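Local coordinates for protein phenol hydroxylase component phL (Pseudomonas stutzeri, PDB 3U52) that probably serves as a subunit of the multicomponent phenol hydroxylase, a bacterial monooxygenase that adds oxygen to the phenol ring, at residues L107-L119 and W237-L249. Residues are numbered along the deposited sequence; the frame is centred on the assembly and turned at random.
Sequences LLTRLSEETQKQL and WFESQGAEDVSML
Val246 is met by two leucines: its CG1 lies 3.6 Å from CD1 of Leu119 and also touches CD2 of Leu108, whose side chain crosses that of Val246 at about a right angle. The other branch of Leu108 reaches tip to tip toward Leu249, 4.0 Å between the two CD1 atoms. Leu119 sets CD2 over one face of the Phe238 ring, offset toward the rim, 4.2 Å from CE2. Next to this apolar centre, CG2 of Thr115, anti to the backbone N (chi1 of OG1 -55°), stands 4.0 Å from CB of Ala243. A water donates to OE1 of Gln118 and to the carbonyl O of Gln241; its approach to OG1 of Thr115, 2.4 Å, is too short to be trusted in detail. NE2 of Gln241 gives OE1 of Gln118 one weak bond of 3.3 Å, the amide planes 80° apart, but it also faces NE2 of Gln118, donor to donor, so the amide placement is doubtful. At the other end, a second water joins Leu107 O to OD2 of Asp245, while NH2 of Arg110 makes only a long charge pair with that oxygen, 3.9 Å away and well out of the guanidinium plane.

Outward from these contacts, Ser112, the N-cap of helix 113-122, donates through OG to OG1 of Thr115 at 3.0 Å, and a Schellman motif at Gly242 ends helix 211-240. Replacing Thr115 with an alanine would probably leave Ser112 OG without its acceptor and open a gap beside Ala243 CB. Helix 147-175 backs Leu108 and Leu119, and Glu244 forms a salt bridge to Arg110 of the second subunit. Within the helical methane/phenol/alkene hydroxylase region, apolar side chains thus join helix 113-122 and the turn before it to helices 211-240 and 246-249, with polar links beside them.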
loop_
_atom_site.group_PDB
_atom_site.type_symbol
_atom_site.label_atom_id
_atom_site.label_comp_id
_atom_site.label_asym_id
_atom_site.label_seq_id
_atom_site.Cartn_x
_atom_site.Cartn_y
_atom_site.Cartn_z
ATOM N N LEU D 107 10.879 10.891 36.237
ATOM C CA LEU D 107 10.590 9.758 37.089
ATOM C C LEU D 107 11.866 9.057 37.596
ATOM O O LEU D 107 11.869 8.510 38.691
ATOM C CB LEU D 107 9.625 8.791 36.384
ATOM C CG LEU D 107 8.265 9.426 36.014
ATOM C CD1 LEU D 107 7.290 8.392 35.449
ATOM C CD2 LEU D 107 7.634 10.094 37.249
ATOM N N LEU D 108 12.939 9.106 36.808
ATOM C CA LEU D 108 14.217 8.487 37.179
ATOM C C LEU D 108 15.173 9.458 37.833
ATOM O O LEU D 108 15.863 9.082 38.775
ATOM C CB LEU D 108 14.906 7.862 35.975
ATOM C CG LEU D 108 14.220 6.649 35.341
ATOM C CD1 LEU D 108 15.233 5.909 34.462
ATOM C CD2 LEU D 108 13.618 5.706 36.372
ATOM N N THR D 109 15.215 10.693 37.343
ATOM C CA THR D 109 16.125 11.695 37.892
ATOM C C THR D 109 15.664 12.197 39.274
ATOM O O THR D 109 16.490 12.623 40.075
ATOM C CB THR D 109 16.343 12.888 36.952
ATOM O OG1 THR D 109 15.069 13.444 36.628
ATOM C CG2 THR D 109 17.034 12.475 35.677
ATOM N N ARG D 110 14.369 12.116 39.568
ATOM C CA ARG D 110 13.878 12.452 40.914
ATOM C C ARG D 110 14.155 11.394 42.001
ATOM O O ARG D 110 13.891 11.646 43.193
ATOM C CB ARG D 110 12.386 12.764 40.899
ATOM C CG ARG D 110 11.522 11.566 41.215
ATOM C CD ARG D 110 10.080 11.995 41.062
ATOM N NE ARG D 110 9.118 10.928 41.317
ATOM C CZ ARG D 110 7.840 10.997 40.948
ATOM N NH1 ARG D 110 7.390 12.073 40.300
ATOM N NH2 ARG D 110 7.025 9.992 41.208
ATOM N N LEU D 111 14.637 10.214 41.604
ATOM C CA LEU D 111 15.006 9.175 42.577
ATOM C C LEU D 111 16.262 9.625 43.352
ATOM O O LEU D 111 17.059 10.433 42.864
ATOM C CB LEU D 111 15.236 7.811 41.880
ATOM C CG LEU D 111 14.145 6.999 41.175
ATOM C CD1 LEU D 111 14.767 5.822 40.358
ATOM C CD2 LEU D 111 13.105 6.446 42.141
ATOM N N SER D 112 16.426 9.121 44.572
ATOM C CA SER D 112 17.609 9.447 45.385
ATOM C C SER D 112 18.857 8.919 44.679
ATOM O O SER D 112 18.776 7.999 43.828
ATOM C CB SER D 112 17.492 8.850 46.801
ATOM O OG SER D 112 17.561 7.416 46.813
ATOM N N GLU D 113 20.022 9.466 45.016
ATOM C CA GLU D 113 21.217 8.980 44.342
ATOM C C GLU D 113 21.486 7.473 44.666
ATOM O O GLU D 113 21.940 6.713 43.810
ATOM C CB GLU D 113 22.397 9.921 44.543
ATOM C CG GLU D 113 23.283 9.580 45.722
ATOM C CD GLU D 113 24.756 9.759 45.388
ATOM O OE1 GLU D 113 25.102 10.755 44.703
ATOM O OE2 GLU D 113 25.559 8.892 45.810
ATOM N N GLU D 114 21.114 7.041 45.869
ATOM C CA GLU D 114 21.246 5.639 46.265
ATOM C C GLU D 114 20.386 4.658 45.432
ATOM O O GLU D 114 20.847 3.559 45.061
ATOM C CB GLU D 114 21.060 5.460 47.793
ATOM C CG GLU D 114 20.338 6.663 48.526
ATOM C CD GLU D 114 21.194 7.962 48.649
ATOM O OE1 GLU D 114 22.435 7.865 48.790
ATOM O OE2 GLU D 114 20.619 9.085 48.612
ATOM N N THR D 115 19.146 5.053 45.137
ATOM C CA THR D 115 18.261 4.265 44.289
ATOM C C THR D 115 18.765 4.235 42.842
ATOM O O THR D 115 18.718 3.196 42.187
ATOM C CB THR D 115 16.853 4.834 44.334
ATOM O OG1 THR D 115 16.433 4.906 45.700
ATOM C CG2 THR D 115 15.898 3.985 43.557
ATOM N N GLN D 116 19.262 5.366 42.351
ATOM C CA GLN D 116 19.860 5.404 41.027
ATOM C C GLN D 116 21.087 4.493 40.884
ATOM O O GLN D 116 21.289 3.883 39.826
ATOM C CB GLN D 116 20.250 6.822 40.665
ATOM C CG GLN D 116 19.091 7.792 40.495
ATOM C CD GLN D 116 19.577 9.206 40.255
ATOM O OE1 GLN D 116 20.758 9.489 40.379
ATOM N NE2 GLN D 116 18.670 10.095 39.879
ATOM N N LYS D 117 21.906 4.402 41.944
ATOM C CA LYS D 117 23.100 3.551 41.895
ATOM C C LYS D 117 22.727 2.088 41.862
ATOM O O LYS D 117 23.348 1.318 41.156
ATOM C CB LYS D 117 24.081 3.869 43.022
ATOM C CG LYS D 117 25.095 5.008 42.663
ATOM C CD LYS D 117 24.422 6.280 42.028
ATOM C CE LYS D 117 25.432 7.346 41.588
ATOM N NZ LYS D 117 24.812 8.233 40.547
ATOM N N GLN D 118 21.685 1.717 42.604
ATOM C CA GLN D 118 21.119 0.372 42.546
ATOM C C GLN D 118 20.692 -0.005 41.125
ATOM O O GLN D 118 20.823 -1.152 40.745
ATOM C CB GLN D 118 19.908 0.214 43.475
ATOM C CG GLN D 118 20.239 0.099 44.978
ATOM C CD GLN D 118 18.981 -0.137 45.847
ATOM O OE1 GLN D 118 18.119 0.734 45.961
ATOM N NE2 GLN D 118 18.889 -1.317 46.464
ATOM N N LEU D 119 20.157 0.936 40.354
ATOM C CA LEU D 119 19.814 0.634 38.949
ATOM C C LEU D 119 21.040 0.488 38.079
ATOM O O LEU D 119 21.107 -0.401 37.232
ATOM C CB LEU D 119 18.905 1.704 38.369
ATOM C CG LEU D 119 17.520 1.845 39.007
ATOM C CD1 LEU D 119 16.757 2.942 38.314
ATOM C CD2 LEU D 119 16.721 0.526 38.980
ATOM N N TRP D 237 10.537 -6.663 43.319
ATOM C CA TRP D 237 11.360 -6.162 44.410
ATOM C C TRP D 237 11.720 -4.681 44.254
ATOM O O TRP D 237 11.857 -3.966 45.268
ATOM C CB TRP D 237 12.602 -7.046 44.527
ATOM C CG TRP D 237 13.676 -6.553 45.435
ATOM C CD1 TRP D 237 13.776 -6.762 46.786
ATOM C CD2 TRP D 237 14.824 -5.807 45.053
ATOM N NE1 TRP D 237 14.926 -6.174 47.270
ATOM C CE2 TRP D 237 15.592 -5.584 46.230
ATOM C CE3 TRP D 237 15.283 -5.294 43.837
ATOM C CZ2 TRP D 237 16.788 -4.863 46.225
ATOM C CZ3 TRP D 237 16.481 -4.582 43.830
ATOM C CH2 TRP D 237 17.218 -4.373 45.018
ATOM N N PHE D 238 11.854 -4.200 43.008
ATOM C CA PHE D 238 12.098 -2.747 42.764
ATOM C C PHE D 238 11.077 -1.835 43.462
ATOM O O PHE D 238 11.391 -0.709 43.861
ATOM C CB PHE D 238 12.148 -2.417 41.258
ATOM C CG PHE D 238 13.418 -2.832 40.586
ATOM C CD1 PHE D 238 13.413 -3.250 39.273
ATOM C CD2 PHE D 238 14.623 -2.821 41.273
ATOM C CE1 PHE D 238 14.622 -3.643 38.672
ATOM C CE2 PHE D 238 15.822 -3.211 40.673
ATOM C CZ PHE D 238 15.819 -3.615 39.386
ATOM N N GLU D 239 9.857 -2.339 43.621
ATOM C CA GLU D 239 8.787 -1.587 44.279
ATOM C C GLU D 239 9.118 -1.265 45.752
ATOM O O GLU D 239 8.958 -0.115 46.200
ATOM C CB GLU D 239 7.460 -2.351 44.121
ATOM C CG GLU D 239 6.344 -1.968 45.078
ATOM C CD GLU D 239 5.036 -2.691 44.743
ATOM O OE1 GLU D 239 4.712 -3.727 45.384
ATOM O OE2 GLU D 239 4.343 -2.233 43.810
ATOM N N SER D 240 9.604 -2.288 46.474
ATOM C CA SER D 240 10.114 -2.171 47.836
ATOM C C SER D 240 11.322 -1.216 47.964
ATOM O O SER D 240 11.628 -0.728 49.063
ATOM C CB SER D 240 10.464 -3.571 48.366
ATOM O OG SER D 240 11.700 -4.067 47.847
ATOM N N GLN D 241 12.003 -0.941 46.852
ATOM C CA GLN D 241 13.180 -0.047 46.847
ATOM C C GLN D 241 12.859 1.377 46.402
ATOM O O GLN D 241 13.734 2.228 46.352
ATOM C CB GLN D 241 14.263 -0.604 45.909
ATOM C CG GLN D 241 14.806 -1.936 46.329
ATOM C CD GLN D 241 15.320 -1.908 47.752
ATOM O OE1 GLN D 241 14.706 -2.491 48.637
ATOM N NE2 GLN D 241 16.418 -1.205 47.981
ATOM N N GLY D 242 11.598 1.625 46.069
ATOM C CA GLY D 242 11.198 2.935 45.569
ATOM C C GLY D 242 11.425 3.160 44.084
ATOM O O GLY D 242 11.313 4.294 43.617
ATOM N N ALA D 243 11.722 2.090 43.340
ATOM C CA ALA D 243 12.103 2.205 41.925
ATOM C C ALA D 243 11.029 1.670 40.970
ATOM O O ALA D 243 11.317 1.345 39.815
ATOM C CB ALA D 243 13.425 1.505 41.696
ATOM N N GLU D 244 9.802 1.570 41.474
ATOM C CA GLU D 244 8.655 0.982 40.778
ATOM C C GLU D 244 8.479 1.514 39.331
ATOM O O GLU D 244 8.114 0.762 38.444
ATOM C CB GLU D 244 7.376 1.187 41.638
ATOM C CG GLU D 244 6.086 0.475 41.140
ATOM C CD GLU D 244 4.732 1.143 41.632
ATOM O OE1 GLU D 244 4.615 1.497 42.844
ATOM O OE2 GLU D 244 3.780 1.295 40.790
ATOM N N ASP D 245 8.759 2.802 39.099
ATOM C CA ASP D 245 8.563 3.400 37.764
ATOM C C ASP D 245 9.414 2.790 36.623
ATOM O O ASP D 245 9.026 2.850 35.480
ATOM C CB ASP D 245 8.687 4.930 37.818
ATOM C CG ASP D 245 7.555 5.587 38.674
ATOM O OD1 ASP D 245 6.588 4.892 39.035
ATOM O OD2 ASP D 245 7.632 6.801 38.978
ATOM N N VAL D 246 10.541 2.164 36.926
ATOM C CA VAL D 246 11.301 1.467 35.867
ATOM C C VAL D 246 10.546 0.295 35.234
ATOM O O VAL D 246 10.919 -0.133 34.172
ATOM C CB VAL D 246 12.715 0.961 36.320
ATOM C CG1 VAL D 246 13.467 2.060 37.038
ATOM C CG2 VAL D 246 12.578 -0.255 37.177
ATOM N N SER D 247 9.496 -0.212 35.873
ATOM C CA SER D 247 8.643 -1.262 35.295
ATOM C C SER D 247 8.041 -0.903 33.936
ATOM O O SER D 247 7.812 -1.763 33.103
ATOM C CB SER D 247 7.468 -1.573 36.207
ATOM O OG SER D 247 7.835 -2.392 37.280
ATOM N N MET D 248 7.713 0.362 33.745
ATOM C CA MET D 248 7.107 0.741 32.498
ATOM C C MET D 248 8.170 0.762 31.421
ATOM O O MET D 248 7.857 0.594 30.232
ATOM C CB MET D 248 6.348 2.079 32.613
ATOM C CG MET D 248 7.197 3.317 32.894
ATOM S SD MET D 248 6.125 4.826 33.037
ATOM C CE MET D 248 5.475 4.692 34.689
ATOM N N LEU D 249 9.429 0.927 31.827
ATOM C CA LEU D 249 10.550 0.889 30.862
ATOM C C LEU D 249 10.982 -0.512 30.450
ATOM O O LEU D 249 11.613 -0.692 29.428
ATOM C CB LEU D 249 11.722 1.724 31.372
ATOM C CG LEU D 249 11.341 3.153 31.784
ATOM C CD1 LEU D 249 12.576 3.889 32.308
ATOM C CD2 LEU D 249 10.733 3.919 30.578
HETATM O O HOH W 1 9.890 7.613 40.194
HETATM O O HOH W 2 16.454 2.701 46.694
#